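Local coordinates for protein putative NAD(P)H nitroreductase ydfN (PDB 3BEM) that is a putative FMN-dependent NAD(P)H nitroreductase, a homodimer, that may contribute to the degradation of aromatic compounds, at residues L90-D95 with M190-G195. The protein carries 3 engineered substitutions. Sequence-based numbering, arbitrary orientation. Where two conformers were deposited one is given.
Sequences LLVLGD and MMITIG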
loop_
_atom_site.group_PDB
_atom_site.type_symbol
_atom_site.label_atom_id
_atom_site.label_comp_id
_atom_site.label_asym_id
_atom_site.label_seq_id
_atom_site.Cartn_x
_atom_site.Cartn_y
_atom_site.Cartn_z
ATOM N N LEU B 90 -15.687 1.332 3.552
ATOM C CA LEU B 90 -14.932 2.463 2.980
ATOM C C LEU B 90 -14.597 2.185 1.548
ATOM O O LEU B 90 -14.213 1.054 1.193
ATOM C CB LEU B 90 -13.617 2.661 3.740
ATOM C CG LEU B 90 -13.710 3.143 5.203
ATOM C CD1 LEU B 90 -14.299 2.139 6.148
ATOM C CD2 LEU B 90 -12.275 3.468 5.614
ATOM N N LEU B 91 -14.762 3.192 0.700
ATOM C CA LEU B 91 -14.246 3.145 -0.649
ATOM C C LEU B 91 -13.002 3.969 -0.675
ATOM O O LEU B 91 -13.011 5.142 -0.328
ATOM C CB LEU B 91 -15.302 3.628 -1.650
ATOM C CG LEU B 91 -16.474 2.653 -1.880
ATOM C CD1 LEU B 91 -15.970 1.258 -2.393
ATOM C CD2 LEU B 91 -17.400 2.584 -0.608
ATOM N N VAL B 92 -11.916 3.332 -1.062
ATOM C CA VAL B 92 -10.638 3.980 -1.152
ATOM C C VAL B 92 -10.464 4.459 -2.593
ATOM O O VAL B 92 -10.379 3.669 -3.522
ATOM C CB VAL B 92 -9.479 3.037 -0.762
ATOM C CG1 VAL B 92 -8.151 3.841 -0.709
ATOM C CG2 VAL B 92 -9.773 2.280 0.588
ATOM N N LEU B 93 -10.431 5.782 -2.763
ATOM C CA LEU B 93 -10.343 6.416 -4.054
ATOM C C LEU B 93 -8.942 6.974 -4.276
ATOM O O LEU B 93 -8.294 7.434 -3.346
ATOM C CB LEU B 93 -11.329 7.598 -4.155
ATOM C CG LEU B 93 -12.784 7.279 -3.850
ATOM C CD1 LEU B 93 -13.692 8.520 -4.022
ATOM C CD2 LEU B 93 -13.258 6.039 -4.717
ATOM N N GLY B 94 -8.504 6.938 -5.530
ATOM C CA GLY B 94 -7.304 7.610 -5.941
ATOM C C GLY B 94 -7.599 8.641 -7.014
ATOM O O GLY B 94 -8.190 8.334 -8.046
ATOM N N ASP B 95 -7.198 9.877 -6.771
ATOM C CA ASP B 95 -7.389 10.942 -7.767
ATOM C C ASP B 95 -6.414 10.814 -8.935
ATOM O O ASP B 95 -5.219 11.031 -8.784
ATOM C CB ASP B 95 -7.195 12.258 -7.074
ATOM C CG ASP B 95 -7.597 13.441 -7.886
ATOM O OD1 ASP B 95 -8.027 13.304 -9.039
ATOM O OD2 ASP B 95 -7.512 14.559 -7.305
HETATM N N MSE B 190 -9.946 0.336 -3.954
HETATM C CA MSE B 190 -10.349 -0.801 -3.142
HETATM C C MSE B 190 -11.494 -0.434 -2.254
HETATM O O MSE B 190 -11.826 0.729 -2.115
HETATM C CB MSE B 190 -9.180 -1.404 -2.327
HETATM C CG MSE B 190 -8.639 -0.793 -1.185
HETATM SE SE MSE B 190 -7.189 -2.086 -0.504
HETATM C CE MSE B 190 -5.949 -1.291 -1.710
HETATM N N MSE B 191 -12.099 -1.474 -1.718
HETATM C CA MSE B 191 -13.118 -1.364 -0.699
HETATM C C MSE B 191 -12.516 -1.961 0.587
HETATM O O MSE B 191 -11.764 -2.920 0.540
HETATM C CB MSE B 191 -14.357 -2.114 -1.176
HETATM C CG MSE B 191 -15.491 -2.145 -0.233
HETATM SE SE MSE B 191 -16.959 -3.216 -1.084
HETATM C CE MSE B 191 -17.207 -2.004 -2.541
ATOM N N ILE B 192 -12.824 -1.379 1.736
ATOM C CA ILE B 192 -12.414 -1.944 3.013
ATOM C C ILE B 192 -13.605 -1.968 3.918
ATOM O O ILE B 192 -14.175 -0.902 4.199
ATOM C CB ILE B 192 -11.297 -1.128 3.692
ATOM C CG1 ILE B 192 -10.074 -1.002 2.737
ATOM C CG2 ILE B 192 -10.883 -1.782 5.019
ATOM C CD1 ILE B 192 -8.992 -0.018 3.238
ATOM N N THR B 193 -13.947 -3.151 4.400
ATOM C CA THR B 193 -14.928 -3.254 5.478
ATOM C C THR B 193 -14.215 -3.193 6.799
ATOM O O THR B 193 -13.089 -3.688 6.943
ATOM C CB THR B 193 -15.798 -4.512 5.389
ATOM O OG1 THR B 193 -15.013 -5.651 5.067
ATOM C CG2 THR B 193 -16.878 -4.336 4.369
ATOM N N ILE B 194 -14.889 -2.622 7.806
ATOM C CA ILE B 194 -14.354 -2.533 9.153
ATOM C C ILE B 194 -15.443 -2.952 10.140
ATOM O O ILE B 194 -16.628 -2.697 9.926
ATOM C CB ILE B 194 -13.804 -1.103 9.448
ATOM C CG1 ILE B 194 -13.130 -1.078 10.813
ATOM C CG2 ILE B 194 -14.948 -0.031 9.347
ATOM C CD1 ILE B 194 -12.338 0.180 11.057
ATOM N N GLY B 195 -15.050 -3.623 11.229
ATOM C CA GLY B 195 -15.961 -4.076 12.219
ATOM C C GLY B 195 -15.285 -4.951 13.221
ATOM O O GLY B 195 -14.083 -4.829 13.409
#
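The flat peptide groups of L90 to V92 meet those of M190 to I192 edge to edge, joining neighbouring inner strands, 88-95 and 186-195, of the antiparallel sheet in the FMN-dependent nitroreductase fold, with L90, V92, M190 and I192 on one face and L91 and M191 on the other. L90 and I192 form a hydrogen-bonded pair: L90 N reaches I192 O at 2.8 Å, nearly straight at 173°, and I192 N returns to L90 O at 2.9 Å. V92 N binds M190 O at 2.8 Å, whereas the reverse bond, from M190 N to V92 O, is weak at 3.4 Å. The face bearing V92 lies under helix 136-161, and there the CG2 branch of V92, anti to its carbonyl carbon, meets both I192 CD1 (3.6 Å) and M190 CG. The side chain of M190, a selenomethionine, comes within about 5 Å of the bound FMN and also packs on R145 of the second subunit, so this face of the sheet borders both the flavin site and the dimer interface. On the other face L91 and M191, also a selenomethionine, form a non-hydrogen-bonded pair, beside which M191 CA makes a CA-H...O contact with L90 O at 3.3 Å.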